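Local atomic coordinates of translation initiation factor eIF2b-like protein (Chaetomium thermophilum, PDB entry 4ZEM), a protein that is the beta subunit of eIF2B, a decameric complex, and probably contributes to guanine nucleotide exchange on eIF2 in translation initiation. Residues 34-39 / 80-85; 54-59 / 70-75; 195-200 / 219-224; 275-280 / 312-317. All blocks are in the same frame, centred on the assembly; numbering follows the deposited sequence.

Contact 1 of 4, residues 34-39 / 80-85; sequences LLKRRQ and ARAAPH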
loop_
_atom_site.group_PDB
_atom_site.type_symbol
_atom_site.label_atom_id
_atom_site.label_comp_id
_atom_site.label_asym_id
_atom_site.label_seq_id
_atom_site.Cartn_x
_atom_site.Cartn_y
_atom_site.Cartn_z
ATOM N N LEU A 34 5.229 16.603 7.759
ATOM C CA LEU A 34 5.891 15.960 6.623
ATOM C C LEU A 34 4.911 15.657 5.492
ATOM O O LEU A 34 5.239 15.829 4.316
ATOM C CB LEU A 34 6.603 14.679 7.064
ATOM C CG LEU A 34 7.767 14.874 8.038
ATOM C CD1 LEU A 34 8.352 13.541 8.473
ATOM C CD2 LEU A 34 8.840 15.740 7.398
ATOM N N LEU A 35 3.715 15.203 5.848
ATOM C CA LEU A 35 2.691 14.888 4.859
ATOM C C LEU A 35 2.206 16.123 4.099
ATOM O O LEU A 35 2.024 16.072 2.882
ATOM C CB LEU A 35 1.505 14.198 5.526
ATOM C CG LEU A 35 1.770 12.841 6.179
ATOM C CD1 LEU A 35 0.529 12.354 6.905
ATOM C CD2 LEU A 35 2.200 11.838 5.130
ATOM N N LYS A 36 1.994 17.225 4.818
ATOM C CA LYS A 36 1.529 18.471 4.204
ATOM C C LYS A 36 2.562 19.113 3.276
ATOM O O LYS A 36 2.215 19.608 2.204
ATOM C CB LYS A 36 1.113 19.479 5.278
ATOM C CG LYS A 36 -0.051 19.033 6.148
ATOM C CD LYS A 36 -0.562 20.184 7.003
ATOM C CE LYS A 36 0.570 20.859 7.766
ATOM N NZ LYS A 36 0.073 21.930 8.681
ATOM N N ARG A 37 3.826 19.113 3.690
ATOM C CA ARG A 37 4.885 19.673 2.859
ATOM C C ARG A 37 5.260 18.673 1.782
ATOM O O ARG A 37 6.020 18.988 0.864
ATOM C CB ARG A 37 6.109 20.046 3.696
ATOM C CG ARG A 37 5.828 21.054 4.796
ATOM C CD ARG A 37 5.491 22.407 4.195
ATOM N NE ARG A 37 5.202 23.416 5.211
ATOM C CZ ARG A 37 6.125 24.154 5.815
ATOM N NH1 ARG A 37 7.408 23.997 5.509
ATOM N NH2 ARG A 37 5.769 25.051 6.725
ATOM N N ARG A 38 4.741 17.458 1.937
ATOM C CA ARG A 38 4.816 16.410 0.927
ATOM C C ARG A 38 6.237 15.886 0.787
ATOM O O ARG A 38 6.619 15.364 -0.261
ATOM C CB ARG A 38 4.268 16.903 -0.413
ATOM C CG ARG A 38 2.759 17.081 -0.373
ATOM C CD ARG A 38 2.152 17.356 -1.729
ATOM N NE ARG A 38 0.729 17.653 -1.592
ATOM C CZ ARG A 38 -0.140 17.662 -2.597
ATOM N NH1 ARG A 38 0.261 17.379 -3.830
ATOM N NH2 ARG A 38 -1.415 17.946 -2.367
ATOM N N GLN A 39 7.027 16.063 1.841
ATOM C CA GLN A 39 8.353 15.465 1.915
ATOM C C GLN A 39 8.208 13.942 1.914
ATOM O O GLN A 39 9.072 13.224 1.409
ATOM C CB GLN A 39 9.106 15.961 3.148
ATOM C CG GLN A 39 10.560 15.528 3.196
ATOM C CD GLN A 39 11.327 16.217 4.302
ATOM O OE1 GLN A 39 10.803 17.103 4.977
ATOM N NE2 GLN A 39 12.578 15.814 4.494
ATOM N N ALA A 80 -4.733 11.166 7.877
ATOM C CA ALA A 80 -5.426 11.083 6.605
ATOM C C ALA A 80 -5.795 12.466 6.113
ATOM O O ALA A 80 -5.712 12.757 4.927
ATOM C CB ALA A 80 -6.670 10.227 6.741
ATOM N N ARG A 81 -6.214 13.314 7.041
ATOM C CA ARG A 81 -6.615 14.675 6.726
ATOM C C ARG A 81 -5.461 15.498 6.162
ATOM O O ARG A 81 -5.648 16.298 5.253
ATOM C CB ARG A 81 -7.206 15.353 7.960
ATOM C CG ARG A 81 -8.107 16.534 7.647
ATOM C CD ARG A 81 -8.700 17.122 8.916
ATOM N NE ARG A 81 -7.668 17.492 9.879
ATOM C CZ ARG A 81 -7.918 18.007 11.077
ATOM N NH1 ARG A 81 -6.918 18.314 11.890
ATOM N NH2 ARG A 81 -9.169 18.213 11.460
ATOM N N ALA A 82 -4.271 15.300 6.714
ATOM C CA ALA A 82 -3.094 16.018 6.267
ATOM C C ALA A 82 -2.810 15.702 4.809
ATOM O O ALA A 82 -2.444 16.585 4.041
ATOM C CB ALA A 82 -1.901 15.658 7.130
ATOM N N ALA A 83 -2.979 14.442 4.427
ATOM C CA ALA A 83 -2.734 14.037 3.046
ATOM C C ALA A 83 -3.931 13.279 2.474
ATOM O O ALA A 83 -3.893 12.054 2.355
ATOM C CB ALA A 83 -1.469 13.187 2.960
ATOM N N PRO A 84 -5.000 14.009 2.121
ATOM C CA PRO A 84 -6.229 13.436 1.555
ATOM C C PRO A 84 -6.004 12.735 0.218
ATOM O O PRO A 84 -6.740 11.811 -0.127
ATOM C CB PRO A 84 -7.133 14.662 1.386
ATOM C CG PRO A 84 -6.174 15.802 1.236
ATOM C CD PRO A 84 -5.082 15.478 2.207
ATOM N N HIS A 85 -5.001 13.186 -0.526
ATOM C CA HIS A 85 -4.635 12.593 -1.811
ATOM C C HIS A 85 -4.075 11.168 -1.686
ATOM O O HIS A 85 -4.128 10.396 -2.642
ATOM C CB HIS A 85 -3.623 13.489 -2.532
ATOM C CG HIS A 85 -2.432 13.845 -1.700
ATOM N ND1 HIS A 85 -2.491 14.740 -0.655
ATOM C CD2 HIS A 85 -1.145 13.422 -1.759
ATOM C CE1 HIS A 85 -1.295 14.853 -0.103
ATOM N NE2 HIS A 85 -0.461 14.063 -0.755
#
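Leu35 and Lys36, in the last turn of helix 24-37, lie against Ala82 and Ala83, where helix 65-82 ends. The backbones come close here: the CA atoms of Lys36 and Ala82 are 5.6 Å apart, and those of Leu35 and Ala83 are 5.8 Å apart. Both chains leave helical geometry at this level. Arg38 does so with positive phi (70°), and Ala83 is the first residue past its own helix to depart from helical phi and psi. The small methyl groups of the two alanines suit this short spacing. Leu35 CB packs on Ala82 CB at 4.0 Å and on Ala83 CB at 4.1 Å, and Leu35 CD1 also touches the Ala82 methyl. Lys36 adds its aliphatic part alone, with CG 4.0 Å from Ala82 CB. Its chain then bends at chi3 and carries NZ away from the contact. The site thus joins the C-terminal ends of two helices in the helical N-terminal part of the chain. Beyond the helix ends, Arg38 and His85 reach toward each other from opposite directions. The Arg38 chain is extended from CG to NE, which brings the guanidinium over one face of the His85 imidazole. Their planes are 30° apart and offset, so the overlap is partial. Arg38 NE is 3.8 Å from His85 CE1, and Arg38 NH2 also lies over the rim of the ring. No hydrogen bond crosses between the segments.

Contact 2 of 4, residues 54-59 / 70-75; sequences RQVVAK and YRVQTA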
loop_
_atom_site.group_PDB
_atom_site.type_symbol
_atom_site.label_atom_id
_atom_site.label_comp_id
_atom_site.label_asym_id
_atom_site.label_seq_id
_atom_site.Cartn_x
_atom_site.Cartn_y
_atom_site.Cartn_z
ATOM N N ARG A 54 1.832 2.402 15.793
ATOM C CA ARG A 54 2.472 1.555 16.791
ATOM C C ARG A 54 2.784 2.350 18.060
ATOM O O ARG A 54 2.631 1.850 19.178
ATOM C CB ARG A 54 3.753 0.940 16.239
ATOM C CG ARG A 54 4.347 -0.136 17.127
ATOM C CD ARG A 54 5.610 -0.713 16.519
ATOM N NE ARG A 54 6.261 -1.653 17.421
ATOM C CZ ARG A 54 7.253 -1.331 18.243
ATOM N NH1 ARG A 54 7.715 -0.088 18.274
ATOM N NH2 ARG A 54 7.786 -2.256 19.030
ATOM N N GLN A 55 3.210 3.593 17.875
ATOM C CA GLN A 55 3.546 4.456 18.996
ATOM C C GLN A 55 2.279 4.919 19.714
ATOM O O GLN A 55 2.286 5.144 20.924
ATOM C CB GLN A 55 4.338 5.670 18.511
ATOM C CG GLN A 55 5.802 5.397 18.265
ATOM C CD GLN A 55 6.524 4.867 19.486
ATOM O OE1 GLN A 55 6.311 5.338 20.603
ATOM N NE2 GLN A 55 7.389 3.880 19.276
ATOM N N VAL A 56 1.191 5.042 18.960
ATOM C CA VAL A 56 -0.113 5.348 19.540
ATOM C C VAL A 56 -0.565 4.212 20.452
ATOM O O VAL A 56 -1.026 4.446 21.565
ATOM C CB VAL A 56 -1.168 5.598 18.440
ATOM C CG1 VAL A 56 -2.564 5.667 19.028
ATOM C CG2 VAL A 56 -0.843 6.869 17.679
ATOM N N VAL A 57 -0.405 2.978 19.985
ATOM C CA VAL A 57 -0.744 1.808 20.789
ATOM C C VAL A 57 0.114 1.785 22.051
ATOM O O VAL A 57 -0.374 1.504 23.143
ATOM C CB VAL A 57 -0.561 0.495 19.999
ATOM C CG1 VAL A 57 -0.762 -0.709 20.909
ATOM C CG2 VAL A 57 -1.534 0.447 18.830
ATOM N N ALA A 58 1.396 2.092 21.888
ATOM C CA ALA A 58 2.350 2.057 22.993
ATOM C C ALA A 58 2.191 3.185 24.019
ATOM O O ALA A 58 2.207 2.934 25.217
ATOM C CB ALA A 58 3.769 2.070 22.443
ATOM N N LYS A 59 2.069 4.424 23.556
ATOM C CA LYS A 59 2.111 5.574 24.454
ATOM C C LYS A 59 0.773 6.219 24.827
ATOM O O LYS A 59 0.696 6.898 25.849
ATOM C CB LYS A 59 3.029 6.644 23.866
ATOM C CG LYS A 59 4.454 6.173 23.624
ATOM C CD LYS A 59 5.331 7.334 23.190
ATOM C CE LYS A 59 6.807 6.992 23.282
ATOM N NZ LYS A 59 7.653 8.217 23.199
ATOM N N TYR A 70 -10.536 3.649 19.426
ATOM C CA TYR A 70 -10.847 5.063 19.283
ATOM C C TYR A 70 -9.551 5.850 19.089
ATOM O O TYR A 70 -9.491 6.762 18.263
ATOM C CB TYR A 70 -11.626 5.588 20.498
ATOM C CG TYR A 70 -11.872 7.080 20.454
ATOM C CD1 TYR A 70 -13.039 7.587 19.897
ATOM C CD2 TYR A 70 -10.935 7.982 20.948
ATOM C CE1 TYR A 70 -13.269 8.944 19.838
ATOM C CE2 TYR A 70 -11.153 9.344 20.891
ATOM C CZ TYR A 70 -12.324 9.822 20.338
ATOM O OH TYR A 70 -12.553 11.178 20.285
ATOM N N ARG A 71 -8.519 5.489 19.850
ATOM C CA ARG A 71 -7.234 6.180 19.778
ATOM C C ARG A 71 -6.600 6.066 18.403
ATOM O O ARG A 71 -6.155 7.059 17.828
ATOM C CB ARG A 71 -6.257 5.618 20.813
ATOM C CG ARG A 71 -6.548 6.037 22.228
ATOM C CD ARG A 71 -6.636 7.536 22.321
ATOM N NE ARG A 71 -6.825 7.982 23.693
ATOM C CZ ARG A 71 -7.123 9.231 24.019
ATOM N NH1 ARG A 71 -7.266 10.136 23.063
ATOM N NH2 ARG A 71 -7.281 9.571 25.291
ATOM N N VAL A 72 -6.569 4.845 17.885
ATOM C CA VAL A 72 -5.980 4.571 16.584
ATOM C C VAL A 72 -6.753 5.254 15.466
ATOM O O VAL A 72 -6.165 5.828 14.545
ATOM C CB VAL A 72 -5.900 3.056 16.323
ATOM C CG1 VAL A 72 -5.471 2.777 14.894
ATOM C CG2 VAL A 72 -4.930 2.416 17.310
ATOM N N GLN A 73 -8.077 5.196 15.554
ATOM C CA GLN A 73 -8.913 5.788 14.523
ATOM C C GLN A 73 -8.781 7.309 14.505
ATOM O O GLN A 73 -8.717 7.921 13.438
ATOM C CB GLN A 73 -10.370 5.384 14.722
ATOM C CG GLN A 73 -11.340 6.376 14.129
ATOM C CD GLN A 73 -12.727 5.812 13.961
ATOM O OE1 GLN A 73 -12.982 4.644 14.264
ATOM N NE2 GLN A 73 -13.634 6.635 13.454
ATOM N N THR A 74 -8.735 7.916 15.687
ATOM C CA THR A 74 -8.571 9.359 15.791
ATOM C C THR A 74 -7.230 9.841 15.238
ATOM O O THR A 74 -7.169 10.837 14.511
ATOM C CB THR A 74 -8.704 9.835 17.245
ATOM O OG1 THR A 74 -9.931 9.345 17.797
ATOM C CG2 THR A 74 -8.702 11.347 17.297
ATOM N N ALA A 75 -6.154 9.147 15.596
ATOM C CA ALA A 75 -4.831 9.496 15.089
ATOM C C ALA A 75 -4.769 9.266 13.583
ATOM O O ALA A 75 -4.199 10.073 12.847
ATOM C CB ALA A 75 -3.753 8.699 15.799
#
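Val56 points toward the opposing helix and makes the largest share of this contact with its two methyl groups. Its CG2 meets the methyl CB of Ala75 at 3.9 Å. Its CG1 lies anti to the backbone N (chi1 170°), which directs it to the backbone of the previous turn of helix 65-82. There it sits 4.0 Å from Arg71 O and 4.1 Å from Arg71 CB. The two branches thus touch successive turns, CG1 at Arg71 and CG2 at Ala75. Val57 adds a second, smaller patch, with Val57 CG2 4.2 Å from Val72 CG2. The helical segments 54-59 and 70-75 run roughly antiparallel, at 141°, with axes 9.6 Å apart. They belong to consecutive helices of an alpha-helical hairpin. Further out, Val57 also touches Val163 of helix 154-182, while Val72 packs on Val96, Leu97 and Ile100 of helix 88-104. Arg71 gives only the base of its side chain to Val56. Its chain bends at chi2, and NE bonds to Lys61 O in the interhelical turn. Trp62 NE1 bonds to Val57 O in the same region. No hydrogen bond links the two segments, so their direct attachment is apolar and rests on the fit of branched and small side chains.

Contact 3 of 4, residues 195-200 / 219-224; sequences VLAYQP and VILASL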
loop_
_atom_site.group_PDB
_atom_site.type_symbol
_atom_site.label_atom_id
_atom_site.label_comp_id
_atom_site.label_asym_id
_atom_site.label_seq_id
_atom_site.Cartn_x
_atom_site.Cartn_y
_atom_site.Cartn_z
ATOM N N VAL A 195 7.803 -5.470 -23.360
ATOM C CA VAL A 195 7.010 -5.043 -22.216
ATOM C C VAL A 195 6.911 -3.532 -22.158
ATOM O O VAL A 195 7.916 -2.831 -22.016
ATOM C CB VAL A 195 7.622 -5.562 -20.889
ATOM C CG1 VAL A 195 6.846 -5.044 -19.691
ATOM C CG2 VAL A 195 7.675 -7.081 -20.888
ATOM N N LEU A 196 5.684 -3.033 -22.217
ATOM C CA LEU A 196 5.456 -1.602 -22.185
ATOM C C LEU A 196 5.215 -1.193 -20.732
ATOM O O LEU A 196 4.252 -1.629 -20.102
ATOM C CB LEU A 196 4.282 -1.233 -23.106
ATOM C CG LEU A 196 3.781 0.208 -23.307
ATOM C CD1 LEU A 196 2.932 0.720 -22.159
ATOM C CD2 LEU A 196 4.919 1.169 -23.625
ATOM N N ALA A 197 6.114 -0.376 -20.198
ATOM C CA ALA A 197 5.983 0.107 -18.827
ATOM C C ALA A 197 5.609 1.572 -18.846
ATOM O O ALA A 197 6.411 2.420 -19.245
ATOM C CB ALA A 197 7.276 -0.099 -18.053
ATOM N N TYR A 198 4.405 1.881 -18.378
ATOM C CA TYR A 198 3.931 3.252 -18.455
ATOM C C TYR A 198 4.259 3.946 -17.144
ATOM O O TYR A 198 3.793 3.524 -16.086
ATOM C CB TYR A 198 2.429 3.303 -18.745
ATOM C CG TYR A 198 1.881 4.706 -18.782
ATOM C CD1 TYR A 198 1.819 5.402 -19.987
ATOM C CD2 TYR A 198 1.447 5.350 -17.628
ATOM C CE1 TYR A 198 1.339 6.693 -20.047
ATOM C CE2 TYR A 198 0.960 6.649 -17.678
ATOM C CZ TYR A 198 0.911 7.314 -18.895
ATOM O OH TYR A 198 0.430 8.600 -18.974
ATOM N N GLN A 199 5.084 4.993 -17.230
ATOM C CA GLN A 199 5.564 5.740 -16.060
ATOM C C GLN A 199 5.905 4.862 -14.858
ATOM O O GLN A 199 5.274 4.985 -13.813
ATOM C CB GLN A 199 4.536 6.787 -15.630
ATOM C CG GLN A 199 4.204 7.816 -16.688
ATOM C CD GLN A 199 3.783 9.137 -16.075
ATOM O OE1 GLN A 199 3.937 9.347 -14.872
ATOM N NE2 GLN A 199 3.263 10.038 -16.899
ATOM N N PRO A 200 6.897 3.971 -15.009
ATOM C CA PRO A 200 7.211 3.010 -13.946
ATOM C C PRO A 200 7.573 3.643 -12.600
ATOM O O PRO A 200 8.390 4.561 -12.527
ATOM C CB PRO A 200 8.409 2.232 -14.520
ATOM C CG PRO A 200 8.981 3.109 -15.564
ATOM C CD PRO A 200 7.814 3.838 -16.156
ATOM N N VAL A 219 12.219 -3.653 -22.680
ATOM C CA VAL A 219 11.315 -2.780 -21.947
ATOM C C VAL A 219 11.105 -1.468 -22.695
ATOM O O VAL A 219 12.063 -0.785 -23.065
ATOM C CB VAL A 219 11.850 -2.494 -20.529
ATOM C CG1 VAL A 219 10.990 -1.466 -19.812
ATOM C CG2 VAL A 219 11.905 -3.773 -19.737
ATOM N N ILE A 220 9.841 -1.119 -22.907
ATOM C CA ILE A 220 9.492 0.132 -23.560
ATOM C C ILE A 220 8.954 1.103 -22.514
ATOM O O ILE A 220 7.994 0.800 -21.799
ATOM C CB ILE A 220 8.446 -0.070 -24.675
ATOM C CG1 ILE A 220 8.953 -1.057 -25.735
ATOM C CG2 ILE A 220 8.085 1.262 -25.314
ATOM C CD1 ILE A 220 8.570 -2.501 -25.467
ATOM N N LEU A 221 9.618 2.245 -22.384
ATOM C CA LEU A 221 9.215 3.239 -21.403
ATOM C C LEU A 221 8.433 4.353 -22.087
ATOM O O LEU A 221 8.955 5.045 -22.963
ATOM C CB LEU A 221 10.439 3.795 -20.678
ATOM C CG LEU A 221 11.271 2.763 -19.912
ATOM C CD1 LEU A 221 12.587 3.362 -19.503
ATOM C CD2 LEU A 221 10.530 2.287 -18.681
ATOM N N ALA A 222 7.170 4.497 -21.708
ATOM C CA ALA A 222 6.309 5.505 -22.307
ATOM C C ALA A 222 5.685 6.405 -21.253
ATOM O O ALA A 222 5.258 5.938 -20.198
ATOM C CB ALA A 222 5.224 4.847 -23.141
ATOM N N SER A 223 5.655 7.702 -21.528
ATOM C CA SER A 223 4.924 8.623 -20.675
ATOM C C SER A 223 4.202 9.619 -21.561
ATOM O O SER A 223 4.789 10.149 -22.504
ATOM C CB SER A 223 5.868 9.344 -19.714
ATOM O OG SER A 223 5.184 10.362 -19.007
ATOM N N LEU A 224 2.935 9.886 -21.271
ATOM C CA LEU A 224 2.217 10.875 -22.067
ATOM C C LEU A 224 2.570 12.283 -21.595
ATOM O O LEU A 224 2.516 13.239 -22.366
ATOM C CB LEU A 224 0.707 10.628 -22.010
ATOM C CG LEU A 224 0.278 9.297 -22.644
ATOM C CD1 LEU A 224 -1.226 9.076 -22.526
ATOM C CD2 LEU A 224 0.732 9.216 -24.102
#
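Four backbone hydrogen bonds, one of them weak, join 195-200 to 219-224. Ile220 N gives a nearly straight bond to Val195 O, 2.7 Å long, and Ala197 N gives one of the same length to Ile220 O. Ala222 N to Ala197 O is the weak one, at 3.3 Å. Gln199 N closes the series on Ala222 O at 3.1 Å, just past the end of its strand. Ile220 O and Ala222 O also receive CA-H contacts from Leu196 and Tyr198. These are parallel neighbours, with local axes turned by 28°. Helix 202-214 joins them in a beta-alpha-beta crossover of the Rossmann-like sheet, where strand 194-198 is flanked on its other side by strand 267-271. The apolar contacts fall on two faces. On one, Leu196 CD2 wedges between Ile220 CG2, at 3.6 Å, and Ala222 CB. On the other, Leu221 CD2 reaches Ala197 CB and Pro200 CG, the latter at 3.6 Å, and helix 237-246 covers Leu221 through Leu239. Tyr198 has CG anti to the backbone N (chi1 178°), and its ring extends toward Leu224, whose CG lies in the ring plane at the edge. Leu224 is poorly ordered, so this contact is less certain. Gln199 CG lies over one ring face, near the rim. Among the polar ends, Tyr198 OH bonds to Ser285 O. Ser223 OG bonds to Asn225 O and is 2.9 Å from Gln199 NE2.

Contact 4 of 4, residues 275-280 / 312-317; sequences VYQNGG and PEDPSD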
loop_
_atom_site.group_PDB
_atom_site.type_symbol
_atom_site.label_atom_id
_atom_site.label_comp_id
_atom_site.label_asym_id
_atom_site.label_seq_id
_atom_site.Cartn_x
_atom_site.Cartn_y
_atom_site.Cartn_z
ATOM N N VAL A 275 -6.020 0.097 -5.176
ATOM C CA VAL A 275 -6.968 -0.823 -5.793
ATOM C C VAL A 275 -8.306 -0.663 -5.082
ATOM O O VAL A 275 -8.346 -0.394 -3.885
ATOM C CB VAL A 275 -6.492 -2.288 -5.709
ATOM C CG1 VAL A 275 -7.538 -3.246 -6.301
ATOM C CG2 VAL A 275 -5.174 -2.449 -6.424
ATOM N N TYR A 276 -9.399 -0.831 -5.813
ATOM C CA TYR A 276 -10.719 -0.714 -5.223
ATOM C C TYR A 276 -11.474 -2.036 -5.266
ATOM O O TYR A 276 -11.105 -2.957 -5.998
ATOM C CB TYR A 276 -11.507 0.386 -5.925
ATOM C CG TYR A 276 -10.854 1.737 -5.784
ATOM C CD1 TYR A 276 -10.082 2.272 -6.811
ATOM C CD2 TYR A 276 -10.983 2.469 -4.605
ATOM C CE1 TYR A 276 -9.474 3.508 -6.675
ATOM C CE2 TYR A 276 -10.382 3.706 -4.459
ATOM C CZ TYR A 276 -9.627 4.222 -5.496
ATOM O OH TYR A 276 -9.025 5.452 -5.353
ATOM N N GLN A 277 -12.532 -2.115 -4.469
ATOM C CA GLN A 277 -13.305 -3.339 -4.314
ATOM C C GLN A 277 -13.895 -3.842 -5.627
ATOM O O GLN A 277 -14.032 -5.044 -5.832
ATOM C CB GLN A 277 -14.422 -3.098 -3.303
ATOM C CG GLN A 277 -13.917 -2.965 -1.880
ATOM C CD GLN A 277 -15.037 -2.953 -0.872
ATOM O OE1 GLN A 277 -16.047 -2.274 -1.063
ATOM N NE2 GLN A 277 -14.867 -3.700 0.215
ATOM N N ASN A 278 -14.255 -2.911 -6.502
ATOM C CA ASN A 278 -14.804 -3.240 -7.809
ATOM C C ASN A 278 -13.731 -3.674 -8.806
ATOM O O ASN A 278 -14.043 -4.098 -9.915
ATOM C CB ASN A 278 -15.575 -2.044 -8.363
ATOM C CG ASN A 278 -14.660 -0.898 -8.750
ATOM O OD1 ASN A 278 -13.601 -0.701 -8.146
ATOM N ND2 ASN A 278 -15.063 -0.132 -9.752
ATOM N N GLY A 279 -12.469 -3.546 -8.414
ATOM C CA GLY A 279 -11.364 -3.907 -9.283
ATOM C C GLY A 279 -10.807 -2.728 -10.062
ATOM O O GLY A 279 -9.897 -2.884 -10.871
ATOM N N GLY A 280 -11.341 -1.539 -9.805
ATOM C CA GLY A 280 -10.825 -0.330 -10.415
ATOM C C GLY A 280 -9.479 0.033 -9.815
ATOM O O GLY A 280 -9.124 -0.432 -8.730
ATOM N N PRO A 312 -10.680 -0.723 0.769
ATOM C CA PRO A 312 -11.892 -1.518 1.018
ATOM C C PRO A 312 -13.182 -0.776 0.701
ATOM O O PRO A 312 -14.213 -1.005 1.335
ATOM C CB PRO A 312 -11.811 -1.825 2.521
ATOM C CG PRO A 312 -10.627 -1.037 3.059
ATOM C CD PRO A 312 -10.205 -0.072 1.997
ATOM N N GLU A 313 -13.089 0.168 -0.222
ATOM C CA GLU A 313 -14.229 0.952 -0.679
ATOM C C GLU A 313 -14.461 0.790 -2.182
ATOM O O GLU A 313 -13.623 0.238 -2.900
ATOM C CB GLU A 313 -14.037 2.418 -0.325
ATOM C CG GLU A 313 -12.874 3.064 -1.041
ATOM C CD GLU A 313 -12.552 4.427 -0.478
ATOM O OE1 GLU A 313 -12.381 4.526 0.757
ATOM O OE2 GLU A 313 -12.479 5.396 -1.263
ATOM N N ASP A 314 -15.599 1.288 -2.651
ATOM C CA ASP A 314 -15.866 1.356 -4.079
ATOM C C ASP A 314 -15.304 2.705 -4.499
ATOM O O ASP A 314 -15.093 3.571 -3.649
ATOM C CB ASP A 314 -17.363 1.252 -4.391
ATOM C CG ASP A 314 -17.760 -0.110 -4.934
ATOM O OD1 ASP A 314 -16.990 -1.079 -4.774
ATOM O OD2 ASP A 314 -18.850 -0.210 -5.533
ATOM N N PRO A 315 -15.050 2.901 -5.801
ATOM C CA PRO A 315 -14.391 4.166 -6.126
ATOM C C PRO A 315 -15.339 5.344 -6.009
ATOM O O PRO A 315 -16.468 5.273 -6.499
ATOM C CB PRO A 315 -13.954 3.979 -7.585
ATOM C CG PRO A 315 -14.103 2.511 -7.865
ATOM C CD PRO A 315 -15.209 2.044 -6.985
ATOM N N SER A 316 -14.882 6.427 -5.396
ATOM C CA SER A 316 -15.708 7.612 -5.265
ATOM C C SER A 316 -15.950 8.182 -6.651
ATOM O O SER A 316 -15.209 7.895 -7.587
ATOM C CB SER A 316 -15.018 8.655 -4.393
ATOM O OG SER A 316 -14.022 9.338 -5.126
ATOM N N ASP A 317 -16.996 8.982 -6.794
ATOM C CA ASP A 317 -17.295 9.566 -8.089
ATOM C C ASP A 317 -16.167 10.488 -8.518
ATOM O O ASP A 317 -15.882 10.627 -9.705
ATOM C CB ASP A 317 -18.633 10.301 -8.064
ATOM C CG ASP A 317 -19.812 9.361 -8.214
ATOM O OD1 ASP A 317 -19.587 8.135 -8.287
ATOM O OD2 ASP A 317 -20.960 9.847 -8.262
#
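A type I beta turn, Tyr276 to Gly279, connects strands 274-275 and 281-284 as a beta hairpin and docks on the loop that leads into helix 317-321. Tyr276 N bonds to Gly280 O, and Gly279 N bonds to Tyr276 O. One hydrogen bond joins the two segments: Gln277 N donates to Glu313 O at 3.0 Å, with an N-H...O angle of 172°. The same carbonyl oxygen lies in the plane of the Tyr276 ring at its edge, 3.7 Å from Tyr276 CB. The ring therefore sits beside the backbone bond. Pro315 covers part of one ring face, off centre, and Pro315 CG is 3.9 Å from Tyr276 CB. Glu313 runs alongside Tyr276 in the same direction, with Glu313 CG near Tyr276 CD2. The extended Gln277 chain lies along the backbone of Pro312 and Glu313. Gln277 NE2 is 3.0 Å from Pro312 O, but the angle is too poor for a hydrogen bond. Gln277 also touches Tyr376 of helix 372-379. The second loop ends at Ser316, the N-cap of helix 317-321, whose OG bonds to Val319 N. Asn278 has chi1 70°, with CG between the backbone N and the carbonyl carbon. This turns its amide back over the hairpin. Asn278 OD1 accepts from Gly280 N at 2.9 Å, an Asx turn, and ND2 bonds to Tyr351 OH. The amide also meets the proline ring, with Asn278 OD1 3.3 Å from Pro315 CG.

Contacts 1 and 2 share helix 65-82. Contact 2 pairs it with the preceding helix 43-59, and contact 1 joins its C-terminal end to helix 24-37. Their centres are about 18 Å apart. Contact 3 belongs to the Rossmann-like sheet. It lies on the opposite side of the chain's centre from contact 2, about 40 Å away between centres. Contact 4 is about 21 Å from contact 1 and about 25 Å from contact 3, again between centres. Its Pro312 touches Asn91 and Arg94 of helix 88-104, the helix that also packs on Val72 of contact 2. Helix 88-104 thus touches a residue of both contacts. No two contacts touch directly.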